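Side-chain contacts in calcium-regulated actin-bundling protein (Dictyostelium discoideum, PDB 4X3N), which binds and bundles actin filaments under the control of calcium, and may contribute to the structure and reorganization of filopodia and pseudopodia during cell movements: residues 84-89 against 199-204; 107-112 against 116-121; 156-159 against 164-167; 181-186 against 277-282. All blocks are in the same frame, centred on the assembly; numbering follows the deposited sequence.

Contact 1: residues 84-89 against 199-204; sequences LVFKYD and AYEEEK
A loop between helix 61-79 and strand 93-95 docks onto the long helix 181-211 here, with Phe-86 laid against Glu-201 as its main point of contact. CB of Glu-201 sits 3.3 Å from the centroid of the Phe-86 ring and only 7° off the ring normal, a CH-pi contact placed squarely over one face. The ring reaches the helix because CG of Phe-86 lies between the backbone N and the carbonyl carbon (chi1 63°), the crowded position. At the rim of the ring, near its plane, CE1 of Phe-86 meets CG of Glu-202 at 3.9 Å.

Glu-201 thus offers its methylene group to the ring, while a bend at chi2 (-81°) leads its carboxylate away from the loop, where OE2 is hydrogen-bonded to the hydroxyl of Tyr-290. Glu-202 behaves differently: its chain runs extended beyond CG, and OE2 forms a salt bridge of 3.6 Å with NZ of Lys-87, whose own chain is folded at its last two torsions. At that length the pair is more an electrostatic attraction than a tight grip. One turn earlier on the helix, Arg-198 binds the carbonyl O of Phe-86 and the carboxylate of Asp-89. The arrangement is that of a connecting loop fastened to the flank of a long helix whose residues 199-204 fall in the F-actin-bundling C-terminal family region.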
# COMPACT_ATOMS: atom_id res chain seq x y z
N LEU A 84 -2.13 3.52 21.55
CA LEU A 84 -1.86 4.50 22.57
C LEU A 84 -1.27 5.76 21.92
O LEU A 84 -0.29 5.69 21.15
CB LEU A 84 -0.92 3.89 23.62
CG LEU A 84 -1.52 2.67 24.31
CD1 LEU A 84 -0.41 1.88 25.00
CD2 LEU A 84 -2.63 3.07 25.27
N VAL A 85 -1.85 6.91 22.25
CA VAL A 85 -1.43 8.17 21.60
C VAL A 85 0.03 8.48 21.75
O VAL A 85 0.60 9.05 20.86
CB VAL A 85 -2.27 9.40 22.03
CG1 VAL A 85 -3.75 9.15 21.73
CG2 VAL A 85 -2.11 9.71 23.48
N PHE A 86 0.65 8.11 22.87
CA PHE A 86 2.04 8.43 23.14
C PHE A 86 3.01 7.56 22.39
O PHE A 86 4.23 7.79 22.46
CB PHE A 86 2.37 8.41 24.66
CG PHE A 86 2.20 7.08 25.31
CD1 PHE A 86 3.25 6.18 25.32
CD2 PHE A 86 1.01 6.74 25.95
CE1 PHE A 86 3.14 4.96 25.93
CE2 PHE A 86 0.88 5.51 26.59
CZ PHE A 86 1.94 4.61 26.56
N LYS A 87 2.51 6.61 21.63
CA LYS A 87 3.36 5.78 20.76
C LYS A 87 3.06 6.10 19.28
O LYS A 87 3.48 5.41 18.37
CB LYS A 87 3.07 4.34 21.01
CG LYS A 87 3.24 3.93 22.47
CD LYS A 87 2.67 2.52 22.69
CE LYS A 87 3.65 1.48 22.16
NZ LYS A 87 4.95 1.57 22.93
N TYR A 88 2.32 7.16 19.03
CA TYR A 88 1.90 7.40 17.67
C TYR A 88 2.77 8.45 17.04
O TYR A 88 2.87 9.52 17.58
CB TYR A 88 0.42 7.79 17.74
CG TYR A 88 -0.11 8.30 16.47
CD1 TYR A 88 -0.06 7.52 15.33
CD2 TYR A 88 -0.64 9.60 16.38
CE1 TYR A 88 -0.59 7.99 14.15
CE2 TYR A 88 -1.12 10.08 15.20
CZ TYR A 88 -1.06 9.29 14.09
OH TYR A 88 -1.53 9.71 12.92
N ASP A 89 3.42 8.18 15.90
CA ASP A 89 4.15 9.20 15.17
C ASP A 89 3.13 9.73 14.13
O ASP A 89 2.58 8.98 13.32
CB ASP A 89 5.36 8.65 14.44
CG ASP A 89 6.41 8.04 15.37
OD1 ASP A 89 6.70 8.61 16.42
OD2 ASP A 89 6.95 6.97 15.00
N ALA A 199 8.60 9.07 26.43
CA ALA A 199 9.59 8.51 27.35
C ALA A 199 8.94 8.24 28.72
O ALA A 199 9.06 7.14 29.26
CB ALA A 199 10.75 9.48 27.51
N TYR A 200 8.24 9.22 29.28
CA TYR A 200 7.54 9.07 30.57
C TYR A 200 6.43 8.01 30.60
O TYR A 200 6.38 7.15 31.48
CB TYR A 200 6.99 10.42 31.03
CG TYR A 200 5.99 10.38 32.18
CD1 TYR A 200 6.41 10.26 33.52
CD2 TYR A 200 4.64 10.58 31.95
CE1 TYR A 200 5.51 10.29 34.56
CE2 TYR A 200 3.72 10.61 32.99
CZ TYR A 200 4.16 10.47 34.28
OH TYR A 200 3.21 10.47 35.28
N GLU A 201 5.56 8.04 29.60
CA GLU A 201 4.50 7.03 29.54
C GLU A 201 5.04 5.67 29.21
O GLU A 201 4.49 4.67 29.65
CB GLU A 201 3.42 7.41 28.55
CG GLU A 201 2.75 8.69 28.89
CD GLU A 201 1.65 8.61 29.96
OE1 GLU A 201 1.48 7.60 30.64
OE2 GLU A 201 0.99 9.63 30.11
N GLU A 202 6.17 5.58 28.48
CA GLU A 202 6.68 4.19 28.21
C GLU A 202 7.24 3.56 29.45
O GLU A 202 7.05 2.37 29.74
CB GLU A 202 7.69 4.17 27.05
CG GLU A 202 6.97 4.09 25.70
CD GLU A 202 7.87 4.34 24.50
OE1 GLU A 202 9.05 4.70 24.74
OE2 GLU A 202 7.39 4.18 23.34
N GLU A 203 7.95 4.35 30.20
CA GLU A 203 8.47 3.86 31.45
C GLU A 203 7.36 3.51 32.47
O GLU A 203 7.50 2.62 33.24
CB GLU A 203 9.31 4.94 32.06
CG GLU A 203 9.74 4.69 33.49
CD GLU A 203 10.75 3.57 33.59
OE1 GLU A 203 11.01 2.87 32.59
OE2 GLU A 203 11.27 3.36 34.71
N LYS A 204 6.33 4.34 32.58
CA LYS A 204 5.19 4.03 33.39
C LYS A 204 4.65 2.66 33.01
O LYS A 204 4.44 1.82 33.87
CB LYS A 204 4.13 5.07 33.14
CG LYS A 204 3.43 5.50 34.38
CD LYS A 204 2.22 6.35 34.07
CE LYS A 204 2.32 7.59 34.90
NZ LYS A 204 1.13 8.43 34.62

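Contact 2: residues 107-112 against 116-121; sequences CKFCED and KNYATT
Tyr-118 and Phe-109 meet as an offset edge-to-face aromatic pair, the edge of Phe-109 directed at the face of Tyr-118, with centroids 5.6 Å apart and planes at 60°. CE1 of Phe-109 comes within 3.8 Å of CD2 of Tyr-118, which lies near the plane of the Phe-109 ring. A first torsion of 178° sets the Phe-109 ring beside its carbonyl carbon, on the side of helix 116-121. Were Phe-109 replaced by a serine, Tyr-118 would probably lose the ring edge set against it.

Cys-110 takes part through its backbone: its O lies 3.8 Å from CB of Ala-119. The side chain of Val-67 on helix 61-79 touches both Phe-109 and Tyr-118. Within the second helix, O of Lys-116 accepts two bonds from Thr-120, with OG1 at 2.6 Å and the backbone N on the opposite face of the carbonyl plane. No hydrogen bond or salt bridge joins the two segments, which implies that this junction of two helices across a short turn relies on aromatic and apolar contact, while polar groups of the turn, Lys-114 N and Asn-115 ND2, bond back to OD1 of Asp-112 and O of Phe-109.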
# COMPACT_ATOMS: atom_id res chain seq x y z
N CYS A 107 -18.95 12.05 11.68
CA CYS A 107 -20.38 12.18 11.68
C CYS A 107 -20.94 11.59 12.96
O CYS A 107 -21.84 12.16 13.53
CB CYS A 107 -20.99 11.45 10.48
SG CYS A 107 -20.65 12.17 8.85
N LYS A 108 -20.37 10.50 13.43
CA LYS A 108 -20.90 9.88 14.64
C LYS A 108 -20.64 10.79 15.83
O LYS A 108 -21.52 11.00 16.69
CB LYS A 108 -20.28 8.51 14.88
CG LYS A 108 -21.02 7.67 15.91
CD LYS A 108 -20.55 6.22 15.92
CE LYS A 108 -19.18 6.09 16.56
NZ LYS A 108 -19.04 4.85 17.40
N PHE A 109 -19.44 11.36 15.88
CA PHE A 109 -19.08 12.26 16.95
C PHE A 109 -20.04 13.44 17.02
O PHE A 109 -20.62 13.70 18.05
CB PHE A 109 -17.67 12.75 16.80
CG PHE A 109 -17.27 13.73 17.87
CD1 PHE A 109 -17.62 15.07 17.77
CD2 PHE A 109 -16.55 13.31 18.98
CE1 PHE A 109 -17.27 15.96 18.75
CE2 PHE A 109 -16.15 14.22 19.95
CZ PHE A 109 -16.52 15.53 19.83
N CYS A 110 -20.22 14.10 15.89
CA CYS A 110 -21.06 15.30 15.79
C CYS A 110 -22.55 15.06 15.98
O CYS A 110 -23.31 16.02 16.22
CB CYS A 110 -20.86 15.94 14.42
SG CYS A 110 -19.23 16.71 14.21
N GLU A 111 -22.98 13.81 15.75
CA GLU A 111 -24.40 13.41 15.89
C GLU A 111 -24.75 12.98 17.30
O GLU A 111 -25.93 12.90 17.63
CB GLU A 111 -24.74 12.25 14.94
CG GLU A 111 -25.27 12.73 13.60
CD GLU A 111 -25.01 11.77 12.43
OE1 GLU A 111 -24.77 10.55 12.64
OE2 GLU A 111 -25.03 12.25 11.28
N ASP A 112 -23.74 12.63 18.08
CA ASP A 112 -23.92 12.29 19.46
C ASP A 112 -24.35 13.54 20.31
O ASP A 112 -23.64 14.55 20.37
CB ASP A 112 -22.63 11.70 19.98
CG ASP A 112 -22.77 11.25 21.39
OD1 ASP A 112 -23.88 11.51 21.93
OD2 ASP A 112 -21.81 10.69 21.97
N LYS A 116 -23.50 18.05 21.37
CA LYS A 116 -24.32 19.01 20.68
C LYS A 116 -23.75 20.44 20.73
O LYS A 116 -24.12 21.28 19.91
CB LYS A 116 -25.76 18.97 21.20
CG LYS A 116 -25.99 19.50 22.63
CD LYS A 116 -27.35 19.06 23.17
CE LYS A 116 -28.53 19.50 22.30
NZ LYS A 116 -29.16 20.79 22.72
N ASN A 117 -22.87 20.69 21.68
CA ASN A 117 -22.16 21.97 21.78
C ASN A 117 -21.33 22.22 20.52
O ASN A 117 -21.48 23.25 19.83
CB ASN A 117 -21.26 21.99 23.03
CG ASN A 117 -20.13 23.02 22.94
OD1 ASN A 117 -20.37 24.23 22.85
ND2 ASN A 117 -18.90 22.53 22.95
N TYR A 118 -20.46 21.28 20.22
CA TYR A 118 -19.73 21.32 18.97
C TYR A 118 -20.64 21.52 17.75
O TYR A 118 -20.32 22.30 16.85
CB TYR A 118 -18.93 20.06 18.83
CG TYR A 118 -17.69 20.02 19.72
CD1 TYR A 118 -16.60 20.83 19.45
CD2 TYR A 118 -17.58 19.13 20.79
CE1 TYR A 118 -15.45 20.78 20.24
CE2 TYR A 118 -16.43 19.06 21.56
CZ TYR A 118 -15.38 19.89 21.27
OH TYR A 118 -14.24 19.88 22.01
N ALA A 119 -21.80 20.89 17.73
CA ALA A 119 -22.65 20.96 16.53
C ALA A 119 -23.38 22.29 16.35
O ALA A 119 -23.53 22.81 15.23
CB ALA A 119 -23.61 19.79 16.53
N THR A 120 -23.84 22.86 17.45
CA THR A 120 -24.48 24.18 17.42
C THR A 120 -23.43 25.30 17.34
O THR A 120 -23.66 26.33 16.72
CB THR A 120 -25.37 24.38 18.72
OG1 THR A 120 -24.71 23.80 19.85
CG2 THR A 120 -26.67 23.63 18.61
N THR A 121 -22.29 25.13 17.97
CA THR A 121 -21.29 26.19 17.94
C THR A 121 -20.50 26.28 16.62
O THR A 121 -20.00 27.34 16.30
CB THR A 121 -20.28 26.07 19.09
OG1 THR A 121 -20.98 25.84 20.30
CG2 THR A 121 -19.42 27.39 19.23

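Contact 3: residues 156-159 against 164-167; sequences YLLY and FANP
Asn-166, whose backbone C lies 4.3 Å from CG of Leu-158, spends its side chain on an N-cap: OD1 accepts a hydrogen bond from the backbone N of Asp-169 and so closes the start of helix 167-174. The facing helix 153-160 carries the last calcium ligand, Glu-155; Asp-144, Asn-146, Asp-148 and Arg-150 precede it, consistent with the loop and exit helix of an EF-hand. Leu-158 on that helix carries the contact. Its side chain lies about 10 Å from the calcium ion, too far to take part in binding it.

The loop passes beside Leu-158 with Ala-165 pointing toward it and Pro-167, the first residue of the next helix, flanking its other methyl at 4.5 Å from CA of Pro-167 to CD2 of Leu-158. The leucine torsions are unusual: chi1 is -96° and chi2 is -2°, close to eclipsed, which may mean strain or an uncertain fit of the branch. Phe-34 of helix 28-38 touches both Leu-158 and Pro-167, while Phe-49 and Tyr-53 of helix 42-57 pack on Leu-158 and Ala-165 respectively. Across the contact itself, CB of Ala-165 stands 4.0 Å from CD1 of Leu-158 and equally far from the carbonyl O of Leu-158.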
# COMPACT_ATOMS: atom_id res chain seq x y z
N TYR A 156 -9.20 17.28 3.31
CA TYR A 156 -10.43 17.31 4.12
C TYR A 156 -10.83 18.76 4.47
O TYR A 156 -12.00 19.16 4.35
CB TYR A 156 -10.29 16.46 5.40
CG TYR A 156 -11.19 16.94 6.52
CD1 TYR A 156 -12.55 16.61 6.52
CD2 TYR A 156 -10.70 17.66 7.59
CE1 TYR A 156 -13.40 17.04 7.57
CE2 TYR A 156 -11.51 18.12 8.60
CZ TYR A 156 -12.89 17.83 8.58
OH TYR A 156 -13.73 18.27 9.62
N LEU A 157 -9.86 19.55 4.91
CA LEU A 157 -10.14 20.93 5.29
C LEU A 157 -10.63 21.83 4.19
O LEU A 157 -11.59 22.57 4.36
CB LEU A 157 -8.93 21.57 5.93
CG LEU A 157 -8.62 20.94 7.28
CD1 LEU A 157 -7.24 21.40 7.78
CD2 LEU A 157 -9.63 21.34 8.39
N LEU A 158 -9.99 21.73 3.04
CA LEU A 158 -10.36 22.55 1.94
C LEU A 158 -11.77 22.27 1.46
O LEU A 158 -12.48 23.22 1.04
CB LEU A 158 -9.40 22.28 0.80
CG LEU A 158 -8.18 23.19 0.58
CD1 LEU A 158 -7.94 24.37 1.46
CD2 LEU A 158 -6.96 22.39 0.29
N TYR A 159 -12.14 21.00 1.46
CA TYR A 159 -13.45 20.61 1.01
C TYR A 159 -14.49 20.93 2.08
O TYR A 159 -15.54 21.43 1.75
CB TYR A 159 -13.53 19.16 0.52
CG TYR A 159 -14.87 18.86 -0.14
CD1 TYR A 159 -15.19 19.41 -1.38
CD2 TYR A 159 -15.82 18.08 0.50
CE1 TYR A 159 -16.42 19.18 -1.97
CE2 TYR A 159 -17.06 17.86 -0.06
CZ TYR A 159 -17.34 18.40 -1.28
OH TYR A 159 -18.54 18.15 -1.84
N PHE A 164 -15.42 29.07 1.16
CA PHE A 164 -14.41 30.08 0.87
C PHE A 164 -13.03 29.55 0.47
O PHE A 164 -12.30 30.32 -0.09
CB PHE A 164 -14.21 31.06 2.05
CG PHE A 164 -13.84 30.39 3.31
CD1 PHE A 164 -12.53 30.02 3.54
CD2 PHE A 164 -14.80 30.11 4.24
CE1 PHE A 164 -12.21 29.36 4.69
CE2 PHE A 164 -14.49 29.41 5.38
CZ PHE A 164 -13.19 29.04 5.61
N ALA A 165 -12.73 28.28 0.75
CA ALA A 165 -11.42 27.69 0.53
C ALA A 165 -11.43 26.82 -0.72
O ALA A 165 -12.47 26.23 -1.06
CB ALA A 165 -11.07 26.87 1.75
N ASN A 166 -10.29 26.78 -1.44
CA ASN A 166 -10.16 25.87 -2.51
C ASN A 166 -8.71 25.73 -2.84
O ASN A 166 -7.89 26.54 -2.39
CB ASN A 166 -11.00 26.32 -3.70
CG ASN A 166 -10.56 27.62 -4.25
OD1 ASN A 166 -9.55 27.73 -4.96
ND2 ASN A 166 -11.30 28.63 -3.94
N PRO A 167 -8.35 24.71 -3.61
CA PRO A 167 -6.89 24.44 -3.66
C PRO A 167 -6.03 25.55 -4.29
O PRO A 167 -4.89 25.86 -3.84
CB PRO A 167 -6.84 23.17 -4.51
CG PRO A 167 -8.06 22.48 -4.16
CD PRO A 167 -9.12 23.56 -4.10

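Contact 4: residues 181-186 against 277-282; sequences PEIKKA and WWMNRD
Met-279 reaches from helix 273-290 into the side of helix 181-211, lying against Ala-186 and Ile-183 in a buried helix-to-helix contact of the C-terminal bundle. Its SD is 3.5 Å from CB of Ala-186, a snug fit made possible by the small methyl. CE of Met-279 also meets that methyl, at 3.7 Å, and lies 4.2 Å from CG2 of Ile-183. The two partners sit three residues apart, one turn of helix, and so present neighbouring side chains to the single thioether.

The shape of the methionine explains this double contact. CG stands anti to the carbonyl carbon (chi1 -75°) and chi2 continues extended, carrying SD straight across to the other helix; the chain then bends at chi3 (-48°) and turns CE toward Ile-183, and the methionine and isoleucine side chains cross at about a right angle. With an alanine at Met-279, Ala-186 and Ile-183 would probably lose their apolar partner on helix 273-290.

Helix 232-255 closes round the same spot: Ala-247 and Val-248 touch Ala-186, and Tyr-255 touches Ile-183. Farther out, Glu-182 makes a salt bridge from OE2 to Lys-254 and a hydrogen bond at OE1 with the Tyr-255 hydroxyl, and ND2 of Asn-280 bonds to Ser-252, tying both helices to this third one. On another side, Trp-278 stacks edge-to-face with Tyr-65 and Trp-69 of helix 61-79, while OD1 of Asp-282 hydrogen-bonds to Tyr-65. Back at the centre, SD of Met-279 stands 3.9 Å from the carbonyl O of Ile-183.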
# COMPACT_ATOMS: atom_id res chain seq x y z
N PRO A 181 11.56 31.51 11.94
CA PRO A 181 12.39 30.67 12.82
C PRO A 181 11.93 30.63 14.28
O PRO A 181 12.16 29.62 14.96
CB PRO A 181 13.82 31.27 12.69
CG PRO A 181 13.78 32.27 11.60
CD PRO A 181 12.33 32.58 11.26
N GLU A 182 11.33 31.71 14.78
CA GLU A 182 10.89 31.71 16.16
C GLU A 182 9.74 30.72 16.29
O GLU A 182 9.57 30.06 17.33
CB GLU A 182 10.46 33.09 16.63
CG GLU A 182 11.63 34.08 16.74
CD GLU A 182 11.96 34.82 15.41
OE1 GLU A 182 11.57 34.37 14.28
OE2 GLU A 182 12.61 35.88 15.53
N ILE A 183 8.95 30.65 15.23
CA ILE A 183 7.82 29.73 15.20
C ILE A 183 8.33 28.29 15.07
O ILE A 183 7.90 27.44 15.82
CB ILE A 183 6.83 30.13 14.10
CG1 ILE A 183 6.18 31.47 14.49
CG2 ILE A 183 5.79 29.04 13.86
CD1 ILE A 183 5.23 32.05 13.46
N LYS A 184 9.29 28.05 14.18
CA LYS A 184 9.81 26.72 14.04
C LYS A 184 10.37 26.28 15.37
O LYS A 184 10.13 25.16 15.80
CB LYS A 184 10.87 26.64 12.96
CG LYS A 184 11.40 25.25 12.68
CD LYS A 184 12.44 25.33 11.57
CE LYS A 184 12.90 23.95 11.17
NZ LYS A 184 14.36 23.95 10.86
N LYS A 185 11.08 27.15 16.04
CA LYS A 185 11.66 26.81 17.36
C LYS A 185 10.61 26.36 18.33
O LYS A 185 10.79 25.38 19.03
CB LYS A 185 12.40 28.00 17.94
CG LYS A 185 13.83 28.10 17.39
CD LYS A 185 14.57 29.32 17.98
CE LYS A 185 16.08 29.36 17.62
NZ LYS A 185 16.34 29.42 16.16
N ALA A 186 9.52 27.10 18.38
CA ALA A 186 8.47 26.82 19.28
C ALA A 186 7.76 25.52 18.90
O ALA A 186 7.44 24.71 19.78
CB ALA A 186 7.48 28.00 19.27
N TRP A 277 -2.02 30.55 17.25
CA TRP A 277 -3.14 29.97 17.97
C TRP A 277 -2.90 28.45 18.27
O TRP A 277 -3.19 27.95 19.36
CB TRP A 277 -4.44 30.15 17.14
CG TRP A 277 -5.69 29.57 17.83
CD1 TRP A 277 -6.61 30.26 18.61
CD2 TRP A 277 -6.15 28.21 17.80
NE1 TRP A 277 -7.59 29.41 19.05
CE2 TRP A 277 -7.32 28.15 18.59
CE3 TRP A 277 -5.66 27.04 17.22
CZ2 TRP A 277 -8.01 26.95 18.81
CZ3 TRP A 277 -6.35 25.86 17.41
CH2 TRP A 277 -7.52 25.82 18.21
N TRP A 278 -2.38 27.71 17.29
CA TRP A 278 -2.28 26.23 17.44
C TRP A 278 -1.29 25.90 18.53
O TRP A 278 -1.52 25.07 19.40
CB TRP A 278 -1.80 25.61 16.12
CG TRP A 278 -1.86 24.12 16.11
CD1 TRP A 278 -0.87 23.24 16.56
CD2 TRP A 278 -2.92 23.30 15.63
NE1 TRP A 278 -1.25 21.98 16.34
CE2 TRP A 278 -2.51 21.97 15.78
CE3 TRP A 278 -4.17 23.56 15.05
CZ2 TRP A 278 -3.33 20.89 15.42
CZ3 TRP A 278 -4.98 22.48 14.68
CH2 TRP A 278 -4.55 21.18 14.84
N MET A 279 -0.16 26.57 18.47
CA MET A 279 0.89 26.28 19.46
C MET A 279 0.46 26.61 20.86
O MET A 279 0.71 25.87 21.77
CB MET A 279 2.16 27.05 19.09
CG MET A 279 2.87 26.42 17.91
SD MET A 279 4.51 27.10 17.64
CE MET A 279 4.20 28.90 17.73
N ASN A 280 -0.25 27.71 21.03
CA ASN A 280 -0.83 28.04 22.37
C ASN A 280 -1.85 27.06 22.79
O ASN A 280 -1.84 26.59 23.90
CB ASN A 280 -1.36 29.48 22.40
CG ASN A 280 -0.23 30.52 22.59
OD1 ASN A 280 0.18 30.77 23.69
ND2 ASN A 280 0.29 31.07 21.52
N ARG A 281 -2.78 26.73 21.91
CA ARG A 281 -3.71 25.66 22.23
C ARG A 281 -3.07 24.35 22.67
O ARG A 281 -3.53 23.66 23.61
CB ARG A 281 -4.57 25.37 21.00
CG ARG A 281 -5.71 24.43 21.26
CD ARG A 281 -6.71 25.06 22.21
NE ARG A 281 -7.83 24.17 22.44
CZ ARG A 281 -7.80 23.09 23.23
NH1 ARG A 281 -6.70 22.77 23.90
NH2 ARG A 281 -8.89 22.31 23.35
N ASP A 282 -2.03 23.98 21.97
CA ASP A 282 -1.38 22.69 22.18
C ASP A 282 -0.61 22.69 23.50
O ASP A 282 -0.71 21.77 24.32
CB ASP A 282 -0.50 22.45 20.98
CG ASP A 282 -0.03 21.05 20.89
OD1 ASP A 282 -0.92 20.18 20.87
OD2 ASP A 282 1.19 20.83 20.78

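In the fold
Contacts 1 and 4 share helix 181-211 and stand 22 Å apart between centres; this one helix is joined to the loop 84-89 at one place and to helix 273-290 at another. Their segments alternate along the chain. Contacts 2 and 3 both fall within the stretch of chain closed by contact 1, and follow one another with centres 21 Å apart. Contact 3 lies closest along the chain to the calcium site, about 10 Å from the ion to the side chain of Leu-158. Its centre is 33 Å from that of contact 1, on the opposite side of the chain's centre. None of the four touches another; contacts 2 and 4 come within about 6 Å at their nearest atoms.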